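PDB 5OCS: putative NADH-depentdent flavin oxidoreductase from Cupriavidus metallidurans, which probably catalyses the NAD(P)H-driven reduction of activated carbon-carbon double bonds with an FMN cofactor, as an ene-reductase of the Old Yellow Enzyme family. Local coordinates for residues Met208-Pro211 / Leu212-Asp216; Ala164-Ala167 / Ala168-Gly171; Gly32-Thr35 / Asp36-Ile40. One frame throughout, in Å; residues are numbered along the deposited sequence. Where two conformers were deposited one is given.

Contact 1 (Met208-Pro211 / Leu212-Asp216); sequences MRFP and LEVFD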
loop_
_atom_site.group_PDB
_atom_site.type_symbol
_atom_site.label_atom_id
_atom_site.label_comp_id
_atom_site.label_asym_id
_atom_site.label_seq_id
_atom_site.Cartn_x
_atom_site.Cartn_y
_atom_site.Cartn_z
ATOM N N MET D 208 35.750 17.545 -6.133
ATOM C CA MET D 208 34.385 18.049 -5.911
ATOM C C MET D 208 33.869 18.825 -7.110
ATOM O O MET D 208 32.676 19.120 -7.168
ATOM C CB MET D 208 34.364 18.962 -4.695
ATOM C CG MET D 208 34.686 18.283 -3.387
ATOM S SD MET D 208 34.409 19.277 -1.919
ATOM C CE MET D 208 35.508 20.671 -2.238
ATOM N N ARG D 209 34.759 19.211 -8.020
ATOM C CA ARG D 209 34.432 20.109 -9.108
ATOM C C ARG D 209 33.276 19.604 -9.976
ATOM O O ARG D 209 32.343 20.344 -10.200
ATOM C CB ARG D 209 35.660 20.369 -10.011
ATOM C CG ARG D 209 35.498 21.524 -11.026
ATOM C CD ARG D 209 36.776 21.787 -11.838
ATOM N NE ARG D 209 37.957 21.885 -10.973
ATOM C CZ ARG D 209 38.214 22.909 -10.153
ATOM N NH1 ARG D 209 37.406 23.962 -10.091
ATOM N NH2 ARG D 209 39.283 22.884 -9.362
ATOM N N PHE D 210 33.347 18.371 -10.480
ATOM C CA PHE D 210 32.285 17.886 -11.365
ATOM C C PHE D 210 30.967 17.648 -10.619
ATOM O O PHE D 210 29.904 18.115 -11.106
ATOM C CB PHE D 210 32.724 16.652 -12.133
ATOM C CG PHE D 210 31.691 16.129 -13.115
ATOM C CD1 PHE D 210 31.207 16.941 -14.154
ATOM C CD2 PHE D 210 31.143 14.864 -12.965
ATOM C CE1 PHE D 210 30.271 16.466 -15.064
ATOM C CE2 PHE D 210 30.199 14.372 -13.888
ATOM C CZ PHE D 210 29.765 15.177 -14.935
ATOM N N PRO D 211 30.999 16.973 -9.436
ATOM C CA PRO D 211 29.758 16.908 -8.651
ATOM C C PRO D 211 29.104 18.294 -8.390
ATOM O O PRO D 211 27.871 18.443 -8.492
ATOM C CB PRO D 211 30.209 16.275 -7.328
ATOM C CG PRO D 211 31.291 15.342 -7.790
ATOM C CD PRO D 211 32.022 16.063 -8.878
ATOM N N LEU D 212 29.934 19.299 -8.077
ATOM C CA LEU D 212 29.411 20.649 -7.880
ATOM C C LEU D 212 28.938 21.295 -9.181
ATOM O O LEU D 212 27.952 22.051 -9.134
ATOM C CB LEU D 212 30.403 21.523 -7.103
ATOM C CG LEU D 212 30.559 21.068 -5.652
ATOM C CD1 LEU D 212 31.723 21.786 -4.990
ATOM C CD2 LEU D 212 29.311 21.247 -4.831
ATOM N N GLU D 213 29.577 21.006 -10.316
ATOM C CA GLU D 213 29.060 21.464 -11.643
ATOM C C GLU D 213 27.665 20.904 -11.905
ATOM O O GLU D 213 26.761 21.601 -12.385
ATOM C CB GLU D 213 29.962 21.080 -12.799
ATOM C CG GLU D 213 31.254 21.905 -12.816
ATOM C CD GLU D 213 32.243 21.431 -13.819
ATOM O OE1 GLU D 213 31.966 20.412 -14.494
ATOM O OE2 GLU D 213 33.309 22.088 -13.946
ATOM N N VAL D 214 27.501 19.625 -11.584
ATOM C CA VAL D 214 26.214 18.959 -11.833
ATOM C C VAL D 214 25.171 19.574 -10.937
ATOM O O VAL D 214 24.069 19.955 -11.430
ATOM C CB VAL D 214 26.301 17.434 -11.617
ATOM C CG1 VAL D 214 24.928 16.763 -11.757
ATOM C CG2 VAL D 214 27.243 16.860 -12.641
ATOM N N PHE D 215 25.485 19.683 -9.637
ATOM C CA PHE D 215 24.566 20.305 -8.695
ATOM C C PHE D 215 24.184 21.704 -9.190
ATOM O O PHE D 215 22.994 22.065 -9.198
ATOM C CB PHE D 215 25.143 20.435 -7.292
ATOM C CG PHE D 215 24.303 21.266 -6.407
ATOM C CD1 PHE D 215 23.232 20.707 -5.728
ATOM C CD2 PHE D 215 24.526 22.627 -6.311
ATOM C CE1 PHE D 215 22.401 21.490 -4.980
ATOM C CE2 PHE D 215 23.696 23.417 -5.558
ATOM C CZ PHE D 215 22.633 22.844 -4.880
ATOM N N ASP D 216 25.184 22.503 -9.567
ATOM C CA ASP D 216 24.901 23.874 -10.069
ATOM C C ASP D 216 24.013 23.884 -11.270
ATOM O O ASP D 216 23.100 24.700 -11.348
ATOM C CB ASP D 216 26.213 24.627 -10.418
ATOM C CG ASP D 216 26.990 25.042 -9.176
ATOM O OD1 ASP D 216 26.398 25.087 -8.072
ATOM O OD2 ASP D 216 28.204 25.351 -9.321
#
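Glu-213 N donates to Arg-209 O over 2.8 Å, the shortest of four successive i to i-4 bonds in this part of helix 204-221, an outer helix of the TIM barrel. Pro-211 has no N-H to return to the preceding turn, and the helix kinks there; its carbonyl is still used, Phe-215 N reaching Pro-211 O at 2.9 Å in an almost straight bond (170° at the hydrogen). With chi1 at -178°, Phe-210 CG lies beside the carbonyl carbon, and the ring is carried along the helix to Val-214, one turn on. There Val-214 CG2 sits over one face, 3.9 Å from the Phe-210 ring centroid and 16° off its normal, a CH-pi contact. Glu-213 takes the edge instead: its OE1 lies 3.6 Å from Phe-210 CD1, the carboxylate turned nearly perpendicular to the ring. A salt bridge from OE1 to Arg-157 and a hydrogen bond from OE2 to Tyr-200 fix that carboxylate. Arg-209 does not pair with it; its NE is bonded to Glu-199 O, and its aliphatic CG comes 3.7 Å from Glu-213 OE2. On the flank facing Leu-250, Leu-212 CD1 rests 3.9 Å from Met-208 CB.

Contact 2 (Ala164-Ala167 / Ala168-Gly171); sequences AKRA and ARLG
Ala-168 N bonds to Ala-164 O at 3.0 Å, the first of the bonds that close the last turn of helix 150-169 before a Schellman motif ends it. The helix belongs to the TIM barrel and leads into strand 175-179. The Ala-168 methyl, CB, packs on Phe-222 and Pro-223 and lies 3.6 Å from Lys-165 O. Arg-169 continues the ladder, its N 3.0 Å from Lys-165 O. Its side chain leaves with CG anti to the backbone N, runs beside Arg-166 in the same direction and bends at chi3 (58°), which brings NH2 to 3.8 Å from Arg-166 NH1. The latter lies at the edge of the Arg-169 guanidinium, and the two planes stand 68° apart. What gathers the two cations is Glu-79: Arg-166 NH1 holds its OE1 and Arg-169 NE its OE2, while Asp-76 gives Arg-166 NH1 a second carboxylate. Leu-170 N is bonded to Arg-166 O at 3.0 Å and only weakly to Ala-167 O; its side chain turns to helix 76-92, touching Leu-82 and Leu-86, with CG 3.3 Å from Arg-166 O. Gly-171 is the first residue to leave helical backbone angles, with a positive phi of 80° that glycine readily adopts, and its N bonds back to Ala-168 O at 2.9 Å.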
loop_
_atom_site.group_PDB
_atom_site.type_symbol
_atom_site.label_atom_id
_atom_site.label_comp_id
_atom_site.label_asym_id
_atom_site.label_seq_id
_atom_site.Cartn_x
_atom_site.Cartn_y
_atom_site.Cartn_z
ATOM N N ALA D 164 16.037 17.170 -14.830
ATOM C CA ALA D 164 15.530 18.125 -13.870
ATOM C C ALA D 164 14.359 18.961 -14.436
ATOM O O ALA D 164 13.402 19.203 -13.731
ATOM C CB ALA D 164 16.636 19.041 -13.432
ATOM N N LYS D 165 14.439 19.330 -15.714
ATOM C CA LYS D 165 13.349 20.055 -16.366
ATOM C C LYS D 165 12.116 19.182 -16.525
ATOM O O LYS D 165 10.989 19.669 -16.363
ATOM C CB LYS D 165 13.800 20.617 -17.709
ATOM C CG LYS D 165 14.810 21.746 -17.556
ATOM C CD LYS D 165 15.306 22.174 -18.920
ATOM C CE LYS D 165 16.323 23.299 -18.884
ATOM N NZ LYS D 165 16.803 23.582 -20.277
ATOM N N ARG D 166 12.314 17.899 -16.844
ATOM C CA ARG D 166 11.179 16.971 -16.923
ATOM C C ARG D 166 10.513 16.818 -15.573
ATOM O O ARG D 166 9.272 16.840 -15.475
ATOM C CB ARG D 166 11.574 15.616 -17.477
ATOM C CG ARG D 166 12.063 15.635 -18.903
ATOM C CD ARG D 166 12.282 14.222 -19.346
ATOM N NE ARG D 166 12.885 14.107 -20.680
ATOM C CZ ARG D 166 12.211 14.137 -21.821
ATOM N NH1 ARG D 166 10.891 14.279 -21.830
ATOM N NH2 ARG D 166 12.864 14.020 -22.984
ATOM N N ALA D 167 11.335 16.709 -14.524
ATOM C CA ALA D 167 10.813 16.592 -13.162
ATOM C C ALA D 167 10.001 17.843 -12.796
ATOM O O ALA D 167 8.915 17.725 -12.215
ATOM C CB ALA D 167 11.931 16.325 -12.168
ATOM N N ALA D 168 10.501 19.015 -13.138
ATOM C CA ALA D 168 9.781 20.266 -12.858
ATOM C C ALA D 168 8.418 20.270 -13.578
ATOM O O ALA D 168 7.397 20.638 -12.990
ATOM C CB ALA D 168 10.622 21.476 -13.258
ATOM N N ARG D 169 8.418 19.856 -14.838
ATOM C CA ARG D 169 7.180 19.813 -15.656
ATOM C C ARG D 169 6.145 18.807 -15.123
ATOM O O ARG D 169 4.949 19.021 -15.224
ATOM C CB ARG D 169 7.536 19.428 -17.079
ATOM C CG ARG D 169 6.396 19.540 -18.067
ATOM C CD ARG D 169 6.902 19.739 -19.479
ATOM N NE ARG D 169 7.785 18.665 -19.894
ATOM C CZ ARG D 169 8.673 18.726 -20.886
ATOM N NH1 ARG D 169 8.801 19.813 -21.626
ATOM N NH2 ARG D 169 9.409 17.676 -21.174
ATOM N N LEU D 170 6.633 17.757 -14.479
ATOM C CA LEU D 170 5.775 16.794 -13.792
ATOM C C LEU D 170 5.222 17.305 -12.482
ATOM O O LEU D 170 4.393 16.634 -11.861
ATOM C CB LEU D 170 6.571 15.485 -13.554
ATOM C CG LEU D 170 6.867 14.622 -14.781
ATOM C CD1 LEU D 170 7.682 13.365 -14.456
ATOM C CD2 LEU D 170 5.590 14.183 -15.439
ATOM N N GLY D 171 5.679 18.466 -12.024
ATOM C CA GLY D 171 5.228 18.988 -10.763
ATOM C C GLY D 171 5.953 18.334 -9.592
ATOM O O GLY D 171 5.539 18.506 -8.448
#

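Contact 3 (Gly32-Thr35 / Asp36-Ile40); sequences GNAT and DWHMI
Thr-35, extended at phi -121°, is the N-cap residue from which the backbone turns into helix 36-46 at Asp-36, and Thr-35 O takes a weak bond from His-38 N at 3.0 Å. Its side chain caps the first turn: OG1 lies between the backbone N and the carbonyl carbon (chi1 64°), a rotation that puts it 3.3 Å from Trp-37 N, near enough for a weak bond. The hydroxyl is also hydrogen-bonded to Ser-28 O, which, with the weak bond from Trp-37 N, favours this rotation. The His-38 ring reaches back, and its ND1 accepts from Thr-35 N at 3.2 Å; the bond is almost straight at the hydrogen (171°), although the donor is tilted somewhat out of the ring plane. Ala-34 packs beside this bond, its CB 3.8 Å from His-38 ND1. NE2 makes a weak hydrogen bond to Glu-56. Asp-36 bonds to His-92 and Asn-91 of the second subunit; the Trp-37 indole meets Tyr-351 of that chain edge-to-face, while its NE1 is hydrogen-bonded to Gln-26 OE1 of its own chain. His-38 accepting from the N-cap Thr-35 N, with Thr-35 OG1 capping through Trp-37 N, forms a capping box at the start of a barrel helix that also lines the dimer interface.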
loop_
_atom_site.group_PDB
_atom_site.type_symbol
_atom_site.label_atom_id
_atom_site.label_comp_id
_atom_site.label_asym_id
_atom_site.label_seq_id
_atom_site.Cartn_x
_atom_site.Cartn_y
_atom_site.Cartn_z
ATOM N N GLY D 32 13.078 2.391 -18.653
ATOM C CA GLY D 32 13.042 3.605 -17.829
ATOM C C GLY D 32 11.614 3.946 -17.432
ATOM O O GLY D 32 11.397 4.774 -16.563
ATOM N N ASN D 33 10.632 3.320 -18.069
ATOM C CA ASN D 33 9.244 3.633 -17.806
ATOM C C ASN D 33 8.674 3.003 -16.537
ATOM O O ASN D 33 8.728 1.783 -16.346
ATOM C CB ASN D 33 8.356 3.173 -18.982
ATOM C CG ASN D 33 8.710 3.838 -20.279
ATOM O OD1 ASN D 33 8.965 5.019 -20.343
ATOM N ND2 ASN D 33 8.709 3.068 -21.329
ATOM N N ALA D 34 8.073 3.838 -15.706
ATOM C CA ALA D 34 7.328 3.358 -14.572
ATOM C C ALA D 34 6.241 2.410 -15.028
ATOM O O ALA D 34 5.672 2.561 -16.118
ATOM C CB ALA D 34 6.722 4.515 -13.781
ATOM N N THR D 35 5.955 1.438 -14.179
ATOM C CA THR D 35 4.963 0.384 -14.453
ATOM C C THR D 35 3.883 0.409 -13.391
ATOM O O THR D 35 3.889 1.253 -12.499
ATOM C CB THR D 35 5.623 -1.003 -14.491
ATOM O OG1 THR D 35 6.157 -1.313 -13.184
ATOM C CG2 THR D 35 6.753 -1.026 -15.498
ATOM N N ASP D 36 2.973 -0.540 -13.471
ATOM C CA ASP D 36 1.925 -0.653 -12.469
ATOM C C ASP D 36 2.504 -0.824 -11.069
ATOM O O ASP D 36 1.908 -0.358 -10.091
ATOM C CB ASP D 36 0.919 -1.777 -12.790
ATOM C CG ASP D 36 1.550 -3.196 -13.011
ATOM O OD1 ASP D 36 2.783 -3.468 -12.778
ATOM O OD2 ASP D 36 0.762 -4.115 -13.450
ATOM N N TRP D 37 3.681 -1.430 -10.970
ATOM C CA TRP D 37 4.333 -1.565 -9.663
ATOM C C TRP D 37 4.521 -0.197 -9.009
ATOM O O TRP D 37 4.297 -0.050 -7.796
ATOM C CB TRP D 37 5.698 -2.244 -9.786
ATOM C CG TRP D 37 6.395 -2.280 -8.454
ATOM C CD1 TRP D 37 7.404 -1.470 -8.034
ATOM C CD2 TRP D 37 6.017 -3.058 -7.333
ATOM N NE1 TRP D 37 7.717 -1.745 -6.740
ATOM C CE2 TRP D 37 6.873 -2.715 -6.278
ATOM C CE3 TRP D 37 5.055 -4.038 -7.120
ATOM C CZ2 TRP D 37 6.800 -3.314 -5.055
ATOM C CZ3 TRP D 37 5.006 -4.655 -5.890
ATOM C CH2 TRP D 37 5.860 -4.288 -4.873
ATOM N N HIS D 38 4.985 0.789 -9.773
ATOM C CA HIS D 38 5.259 2.100 -9.212
ATOM C C HIS D 38 4.006 2.770 -8.717
ATOM O O HIS D 38 4.038 3.443 -7.687
ATOM C CB HIS D 38 5.990 3.014 -10.171
ATOM C CG HIS D 38 7.367 2.543 -10.469
ATOM N ND1 HIS D 38 7.638 1.670 -11.481
ATOM C CD2 HIS D 38 8.537 2.761 -9.839
ATOM C CE1 HIS D 38 8.927 1.370 -11.476
ATOM N NE2 HIS D 38 9.497 2.050 -10.502
ATOM N N MET D 39 2.900 2.594 -9.417
ATOM C CA MET D 39 1.591 3.039 -8.917
ATOM C C MET D 39 1.279 2.468 -7.529
ATOM O O MET D 39 0.920 3.184 -6.590
ATOM C CB MET D 39 0.495 2.607 -9.919
ATOM C CG MET D 39 -0.919 2.995 -9.522
ATOM S SD MET D 39 -1.158 4.778 -9.532
ATOM C CE MET D 39 -1.195 5.092 -11.305
ATOM N N ILE D 40 1.377 1.156 -7.417
ATOM C CA ILE D 40 1.069 0.452 -6.146
ATOM C C ILE D 40 2.045 0.839 -5.024
ATOM O O ILE D 40 1.647 1.200 -3.889
ATOM C CB ILE D 40 1.136 -1.085 -6.361
ATOM C CG1 ILE D 40 0.076 -1.494 -7.400
ATOM C CG2 ILE D 40 0.948 -1.808 -5.029
ATOM C CD1 ILE D 40 0.119 -2.924 -7.923
#

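Overall arrangement
From the N terminus the order is contact 3, contact 2, contact 1. The three follow in series without nesting or crossing, and each closes only a local turn: contact 3 starts helix 36-46 after strand 19-21, contact 2 ends helix 150-169 before strand 175-179, and contact 1 lies within helix 204-221, which precedes strand 228-233. None touches another, but helices bridge them. Helix 76-92 receives Asn-33 from contact 3 and Leu-170 from contact 2, whose centres are about 18 Å apart. Helix 150-169, which carries contact 2, packs against contact 1, for example Phe-160 on Val-214 and Met-153 on Phe-210. Together they tie neighbouring outer helices of the barrel, and contact 3 extends to the second subunit.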